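Local coordinates for enoyl-CoA hydratase (Mycobacterium thermoresistibile, PDB 3T3W), which probably catalyses the reversible hydration of the double bond of enoyl-CoA thioesters in lipid metabolism, at residues F[95-98]-F[99-103]; F[106-109]-F[110-114]. All coordinates share one frame; numbering follows the deposited sequence.

Contact 1. Residues F[95-98]-F[99-103]. With ZN (zinc ion), chain T.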
ATOM      1  N   LEU F  95     -12.458 -27.841  -7.175  1.00 12.69           N
ATOM      2  CA  LEU F  95     -11.906 -26.730  -6.429  1.00 12.00           C
ATOM      3  C   LEU F  95     -12.920 -25.587  -6.304  1.00 12.05           C
ATOM      4  O   LEU F  95     -12.924 -24.885  -5.297  1.00 11.27           O
ATOM      5  CB  LEU F  95     -10.573 -26.226  -7.010  1.00 11.54           C
ATOM      6  CG  LEU F  95      -9.831 -25.183  -6.183  1.00 11.24           C
ATOM      7  CD1 LEU F  95      -9.487 -25.649  -4.755  1.00 10.95           C
ATOM      8  CD2 LEU F  95      -8.540 -24.758  -6.878  1.00 10.95           C
ATOM      9  N   GLU F  96     -13.750 -25.370  -7.324  1.00 12.42           N
ATOM     10  CA  GLU F  96     -14.756 -24.297  -7.270  1.00 13.36           C
ATOM     11  C   GLU F  96     -15.663 -24.442  -6.032  1.00 12.77           C
ATOM     12  O   GLU F  96     -15.999 -23.461  -5.340  1.00 12.23           O
ATOM     13  CB  GLU F  96     -15.578 -24.295  -8.569  1.00 14.86           C
ATOM     14  CG  GLU F  96     -16.844 -23.439  -8.529  1.00 16.53           C
ATOM     15  CD  GLU F  96     -17.700 -23.476  -9.793  1.00 18.78           C
ATOM     16  OE1 GLU F  96     -17.655 -24.445 -10.563  1.00 19.29           O
ATOM     17  OE2 GLU F  96     -18.464 -22.507  -9.991  1.00 21.86           O
ATOM     18  N   PHE F  97     -16.051 -25.676  -5.764  1.00 12.82           N
ATOM     19  CA  PHE F  97     -16.936 -26.017  -4.656  1.00 13.51           C
ATOM     20  C   PHE F  97     -16.251 -25.748  -3.317  1.00 12.67           C
ATOM     21  O   PHE F  97     -16.825 -25.107  -2.433  1.00 12.02           O
ATOM     22  CB  PHE F  97     -17.385 -27.483  -4.790  1.00 15.00           C
ATOM     23  CG  PHE F  97     -18.295 -27.941  -3.677  1.00 16.03           C
ATOM     24  CD1 PHE F  97     -19.669 -27.924  -3.849  1.00 18.14           C
ATOM     25  CD2 PHE F  97     -17.768 -28.428  -2.500  1.00 17.22           C
ATOM     26  CE1 PHE F  97     -20.530 -28.383  -2.844  1.00 18.95           C
ATOM     27  CE2 PHE F  97     -18.613 -28.860  -1.465  1.00 18.34           C
ATOM     28  CZ  PHE F  97     -19.993 -28.834  -1.646  1.00 18.98           C
ATOM     29  N   ILE F  98     -15.000 -26.195  -3.177  1.00 11.42           N
ATOM     30  CA  ILE F  98     -14.235 -25.973  -1.951  1.00 11.27           C
ATOM     31  C   ILE F  98     -13.999 -24.464  -1.746  1.00 10.42           C
ATOM     32  O   ILE F  98     -14.182 -23.933  -0.646  1.00  9.72           O
ATOM     33  CB  ILE F  98     -12.863 -26.686  -1.974  1.00 12.21           C
ATOM     34  CG1 ILE F  98     -13.051 -28.209  -1.965  1.00 13.51           C
ATOM     35  CG2 ILE F  98     -12.034 -26.268  -0.769  1.00 11.91           C
ATOM     36  CD1 ILE F  98     -11.902 -28.906  -2.632  1.00 15.76           C
ATOM     37  N   TYR F  99     -13.622 -23.781  -2.824  1.00  9.93           N
ATOM     38  CA  TYR F  99     -13.369 -22.338  -2.796  1.00 10.07           C
ATOM     39  C   TYR F  99     -14.613 -21.581  -2.322  1.00  9.90           C
ATOM     40  O   TYR F  99     -14.524 -20.725  -1.443  1.00  9.89           O
ATOM     41  CB  TYR F  99     -12.953 -21.864  -4.211  1.00 10.22           C
ATOM     42  CG  TYR F  99     -12.335 -20.475  -4.288  1.00 10.01           C
ATOM     43  CD1 TYR F  99     -10.968 -20.316  -4.494  1.00 10.04           C
ATOM     44  CD2 TYR F  99     -13.117 -19.318  -4.170  1.00 10.25           C
ATOM     45  CE1 TYR F  99     -10.399 -19.069  -4.496  1.00  9.68           C
ATOM     46  CE2 TYR F  99     -12.546 -18.053  -4.177  1.00 10.04           C
ATOM     47  CZ  TYR F  99     -11.200 -17.937  -4.368  1.00  9.92           C
ATOM     48  OH  TYR F  99     -10.633 -16.693  -4.391  1.00  9.66           O
ATOM     49  N   ALA F 100     -15.783 -21.901  -2.901  1.00 10.13           N
ATOM     50  CA  ALA F 100     -17.007 -21.231  -2.560  1.00 10.29           C
ATOM     51  C   ALA F 100     -17.338 -21.450  -1.090  1.00 10.49           C
ATOM     52  O   ALA F 100     -17.684 -20.493  -0.371  1.00 10.45           O
ATOM     53  CB  ALA F 100     -18.158 -21.741  -3.437  1.00 10.69           C
ATOM     54  N   HIS F 101     -17.296 -22.698  -0.623  1.00 10.98           N
ATOM     55  CA  HIS F 101     -17.730 -22.956   0.744  0.70 11.21           C
ATOM     56  C   HIS F 101     -16.757 -22.377   1.773  1.00 10.77           C
ATOM     57  O   HIS F 101     -17.177 -21.823   2.807  1.00 11.13           O
ATOM     58  CB  HIS F 101     -17.961 -24.443   0.912  0.70 12.19           C
ATOM     59  CG  HIS F 101     -19.293 -24.900   0.379  0.70 13.32           C
ATOM     60  ND1 HIS F 101     -19.467 -25.334  -0.895  0.70 14.59           N
ATOM     61  CD2 HIS F 101     -20.552 -24.895   0.963  0.70 13.78           C
ATOM     62  CE1 HIS F 101     -20.783 -25.635  -1.082  0.70 14.59           C
ATOM     63  NE2 HIS F 101     -21.428 -25.383   0.043  0.70 14.55           N
ATOM     64  N   GLU F 102     -15.465 -22.470   1.510  1.00 10.16           N
ATOM     65  CA  GLU F 102     -14.483 -21.928   2.452  1.00  9.99           C
ATOM     66  C   GLU F 102     -14.522 -20.399   2.417  1.00  9.88           C
ATOM     67  O   GLU F 102     -14.309 -19.741   3.455  1.00  9.78           O
ATOM     68  CB  GLU F 102     -13.077 -22.426   2.111  1.00  9.78           C
ATOM     69  CG  GLU F 102     -12.886 -23.933   2.355  1.00  9.63           C
ATOM     70  CD  GLU F 102     -11.434 -24.340   2.580  1.00  9.45           C
ATOM     71  OE1 GLU F 102     -11.232 -25.448   3.188  1.00  9.33           O
ATOM     72  OE2 GLU F 102     -10.501 -23.587   2.186  1.00  9.08           O
ATOM     73  N   SER F 103     -14.807 -19.815   1.258  1.00 10.42           N
ATOM     74  CA  SER F 103     -14.856 -18.354   1.196  1.00 11.23           C
ATOM     75  C   SER F 103     -15.971 -17.804   2.088  1.00 11.62           C
ATOM     76  O   SER F 103     -15.837 -16.707   2.644  1.00 12.43           O
ATOM     77  CB  SER F 103     -14.915 -17.779  -0.229  1.00 12.42           C
ATOM     78  OG  SER F 103     -16.158 -18.004  -0.807  1.00 14.06           O
TER
HETATM   79 ZN    ZN T 301      -9.116 -24.791   3.240  1.00 11.01          ZN
HETATM   80  O   HOH W   1      -8.272 -26.166   4.603  1.00 11.42           O

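Contact 2. Residues F[106-109]-F[110-114]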
ATOM      1  N   TYR F 106     -15.343 -19.716   6.348  1.00 11.31           N
ATOM      2  CA  TYR F 106     -14.068 -19.498   6.952  1.00 10.93           C
ATOM      3  C   TYR F 106     -13.738 -17.996   6.778  1.00 11.67           C
ATOM      4  O   TYR F 106     -13.821 -17.207   7.746  1.00 12.15           O
ATOM      5  CB  TYR F 106     -13.035 -20.466   6.379  1.00 10.84           C
ATOM      6  CG  TYR F 106     -13.376 -21.951   6.597  1.00 11.23           C
ATOM      7  CD1 TYR F 106     -14.194 -22.344   7.661  1.00 11.02           C
ATOM      8  CD2 TYR F 106     -12.830 -22.952   5.783  1.00 10.72           C
ATOM      9  CE1 TYR F 106     -14.477 -23.679   7.861  1.00 11.48           C
ATOM     10  CE2 TYR F 106     -13.101 -24.291   5.994  1.00 11.23           C
ATOM     11  CZ  TYR F 106     -13.937 -24.641   7.034  1.00 12.19           C
ATOM     12  OH  TYR F 106     -14.230 -25.974   7.284  1.00 12.65           O
ATOM     13  N   LEU F 107     -13.525 -17.563   5.554  1.00 11.34           N
ATOM     14  CA  LEU F 107     -13.027 -16.195   5.324  1.00 11.22           C
ATOM     15  C   LEU F 107     -14.055 -15.093   5.630  1.00 10.92           C
ATOM     16  O   LEU F 107     -13.775 -14.167   6.422  1.00 10.28           O
ATOM     17  CB  LEU F 107     -12.551 -16.065   3.884  1.00 11.57           C
ATOM     18  CG  LEU F 107     -11.782 -14.783   3.544  1.00 12.99           C
ATOM     19  CD1 LEU F 107     -10.500 -14.731   4.337  1.00 14.55           C
ATOM     20  CD2 LEU F 107     -11.477 -14.729   2.059  1.00 13.85           C
ATOM     21  N   GLU F 108     -15.230 -15.159   5.002  1.00 10.83           N
ATOM     22  CA  GLU F 108     -16.233 -14.100   5.129  1.00 11.79           C
ATOM     23  C   GLU F 108     -16.756 -14.004   6.579  1.00 10.80           C
ATOM     24  O   GLU F 108     -16.900 -12.904   7.128  1.00  9.66           O
ATOM     25  CB  GLU F 108     -17.401 -14.325   4.152  1.00 14.66           C
ATOM     26  CG  GLU F 108     -18.534 -13.299   4.187  1.00 18.47           C
ATOM     27  CD  GLU F 108     -19.767 -13.733   3.391  1.00 23.51           C
ATOM     28  OE1 GLU F 108     -19.594 -14.310   2.283  1.00 25.39           O
ATOM     29  OE2 GLU F 108     -20.911 -13.519   3.898  1.00 28.25           O
ATOM     30  N   TYR F 109     -17.002 -15.152   7.215  1.00  9.65           N
ATOM     31  CA  TYR F 109     -17.475 -15.149   8.592  1.00  9.43           C
ATOM     32  C   TYR F 109     -16.450 -14.499   9.501  1.00  8.87           C
ATOM     33  O   TYR F 109     -16.793 -13.656  10.298  1.00  8.50           O
ATOM     34  CB  TYR F 109     -17.733 -16.569   9.064  1.00  9.75           C
ATOM     35  CG  TYR F 109     -19.077 -17.199   8.673  1.00 10.47           C
ATOM     36  CD1 TYR F 109     -19.942 -16.619   7.746  1.00 10.84           C
ATOM     37  CD2 TYR F 109     -19.454 -18.431   9.222  1.00 10.58           C
ATOM     38  CE1 TYR F 109     -21.153 -17.232   7.386  1.00 11.58           C
ATOM     39  CE2 TYR F 109     -20.670 -19.042   8.865  1.00 10.96           C
ATOM     40  CZ  TYR F 109     -21.505 -18.456   7.953  1.00 11.64           C
ATOM     41  OH  TYR F 109     -22.715 -19.087   7.580  1.00 12.83           O
ATOM     42  N   SER F 110     -15.195 -14.910   9.381  1.00  8.58           N
ATOM     43  CA  SER F 110     -14.155 -14.428  10.286  1.00  8.50           C
ATOM     44  C   SER F 110     -13.954 -12.912  10.086  1.00  8.42           C
ATOM     45  O   SER F 110     -13.801 -12.174  11.064  1.00  7.95           O
ATOM     46  CB  SER F 110     -12.858 -15.210  10.130  1.00  8.91           C
ATOM     47  OG  SER F 110     -12.924 -16.511  10.699  1.00 10.17           O
ATOM     48  N   LEU F 111     -13.977 -12.437   8.838  1.00  8.39           N
ATOM     49  CA  LEU F 111     -13.891 -10.991   8.594  1.00  8.80           C
ATOM     50  C   LEU F 111     -15.091 -10.216   9.150  1.00  8.90           C
ATOM     51  O   LEU F 111     -14.920  -9.147   9.730  1.00  8.53           O
ATOM     52  CB  LEU F 111     -13.671 -10.698   7.098  1.00  8.88           C
ATOM     53  CG  LEU F 111     -12.236 -10.873   6.624  1.00  9.68           C
ATOM     54  CD1 LEU F 111     -12.208 -10.817   5.080  1.00 10.13           C
ATOM     55  CD2 LEU F 111     -11.293  -9.810   7.221  1.00  9.41           C
ATOM     56  N   ARG F 112     -16.287 -10.777   9.026  1.00  9.44           N
ATOM     57  CA  ARG F 112     -17.456 -10.153   9.556  1.00 10.67           C
ATOM     58  C   ARG F 112     -17.342 -10.004  11.075  1.00  9.74           C
ATOM     59  O   ARG F 112     -17.625  -8.924  11.615  1.00  9.54           O
ATOM     60  CB  ARG F 112     -18.709 -10.972   9.218  1.00 12.56           C
ATOM     61  CG  ARG F 112     -19.916 -10.342   9.837  1.00 15.50           C
ATOM     62  CD  ARG F 112     -21.163 -10.658   9.090  1.00 18.69           C
ATOM     63  NE  ARG F 112     -21.488 -12.060   8.957  1.00 20.48           N
ATOM     64  CZ  ARG F 112     -21.535 -12.721   7.799  1.00 22.97           C
ATOM     65  NH1 ARG F 112     -21.956 -13.980   7.761  1.00 24.02           N
ATOM     66  NH2 ARG F 112     -21.159 -12.140   6.665  1.00 25.12           N
ATOM     67  N   TRP F 113     -16.868 -11.039  11.764  1.00  9.01           N
ATOM     68  CA  TRP F 113     -16.712 -10.931  13.232  1.00  8.55           C
ATOM     69  C   TRP F 113     -15.666  -9.883  13.617  1.00  8.34           C
ATOM     70  O   TRP F 113     -15.864  -9.090  14.565  1.00  8.74           O
ATOM     71  CB  TRP F 113     -16.331 -12.271  13.809  1.00  8.63           C
ATOM     72  CG  TRP F 113     -17.288 -13.361  13.428  1.00  8.53           C
ATOM     73  CD1 TRP F 113     -18.635 -13.258  13.075  1.00  8.83           C
ATOM     74  CD2 TRP F 113     -16.960 -14.777  13.320  1.00  8.65           C
ATOM     75  NE1 TRP F 113     -19.152 -14.515  12.762  1.00  8.78           N
ATOM     76  CE2 TRP F 113     -18.185 -15.464  12.914  1.00  8.61           C
ATOM     77  CE3 TRP F 113     -15.796 -15.510  13.512  1.00  8.51           C
ATOM     78  CZ2 TRP F 113     -18.214 -16.840  12.692  1.00  8.69           C
ATOM     79  CZ3 TRP F 113     -15.835 -16.887  13.293  1.00  8.66           C
ATOM     80  CH2 TRP F 113     -17.028 -17.536  12.896  1.00  8.58           C
ATOM     81  N   ARG F 114     -14.558  -9.883  12.885  1.00  8.32           N
ATOM     82  CA  ARG F 114     -13.505  -8.907  13.048  1.00  8.62           C
ATOM     83  C   ARG F 114     -14.056  -7.483  13.045  1.00  8.67           C
ATOM     84  O   ARG F 114     -13.575  -6.629  13.817  1.00  8.92           O
ATOM     85  CB  ARG F 114     -12.426  -9.104  11.968  1.00  9.05           C
ATOM     86  CG  ARG F 114     -11.193  -8.221  12.094  1.00  9.51           C
ATOM     87  CD  ARG F 114     -11.270  -7.003  11.185  1.00 10.38           C
ATOM     88  NE  ARG F 114      -9.962  -6.334  11.107  1.00 10.65           N
ATOM     89  CZ  ARG F 114      -9.723  -5.248  10.368  1.00 10.49           C
ATOM     90  NH1 ARG F 114     -10.715  -4.677   9.670  1.00 10.90           N
ATOM     91  NH2 ARG F 114      -8.481  -4.752  10.348  1.00 11.34           N
TER

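Contact 1. Residues F[95-98]-F[99-103]
The zinc site borders the first turns of helix 95-115, where E102 binds the metal and I98, one turn earlier, flanks it. E102 grips the zinc ion with both carboxylate oxygens, OE1 at 2.2 Å and OE2 at 2.1 Å; E163, H252, H256 and a water complete the shell. I98 runs alongside E102, pointing the same way, and its CG2 rests 3.9 Å from E102 CD, so a branched apolar residue flanks the metal-binding carboxylate. On another side of the helix, in the conformer described, one of two, H101 folds back, its CG beside the backbone N (chi1 -81°), and ND1 donates to F97 O at 3.1 Å. That oxygen lies in the imidazole plane, but ND1 stands above the carbonyl plane, while H101 N reaches the same oxygen from the opposite face. In this conformer the ring can donate in plane and still set CE1 over a face of the F97 ring, in an oblique pair with planes at 41°. Y99 packs edge-to-face on F223 of a second subunit, and N258 of a third subunit bonds E96 N. Within the chain, helix 241-263 supplies both zinc histidines, Q253, which bonds E102 OE2, and D250, which takes the Y99 hydroxyl.

Contact 2. Residues F[106-109]-F[110-114]
With CG set anti to the backbone N in both E108 and R112 (chi1 177° in the arginine), the two side chains of this helical turn can meet. R112 then bends at chi3 (59°), and its NH2 donates to E108 OE2 at 3.1 Å in a nearly straight hydrogen bond that is part of a salt bridge. The oxygen sits at the guanidinium edge, in its plane, and uses its anti lone pair, although the carboxylate plane is turned 68° away. NH1 of the same arginine lies 3.3 Å from Y109 CD1, where the Y109 ring runs alongside and points the same way. The indole of W113 lies back along the helix: Y109 O stands 3.1 Å above its plane, toward the rim, and Y109 CB makes a CH-pi contact, 4.1 Å from the six-membered ring centroid. On another flank L107 CG meets L111 CD1 at 4.3 Å, two leucines suited to packing on helix 241-263. The polar ends turn to helix 46-61: D53 takes both R112 NH1 and W113 NE1, and D50 takes Y109 OH. Tryptophan and tyrosine suit this buried face because each joins a broad apolar ring to a single polar group that an aspartate can satisfy. R112 pairs with two carboxylates, E108 and D53, which would be expected to favour its positive charge and help hold the guanidinium's orientation.

In the fold
Both contacts lie on helix 95-115 in series, their centres 15 Å apart, joined through the intervening turn by probable hydrogen bonds from E108 N to S103 O and from L107 N to E102 O. Contact 1, at the start of the helix, is partly buried and borders two other subunits, so its chemistry mixes metal coordination, exposed aromatic packing and assembly contacts. Contact 2 is closer to the centre of the chain, mostly buried, and meets no other subunit; an ion pair, hydrogen bonds and stacked rings join it to helix 46-61 instead. Helix 241-263 runs beside both, lending zinc ligands to the first and apolar packing to the second.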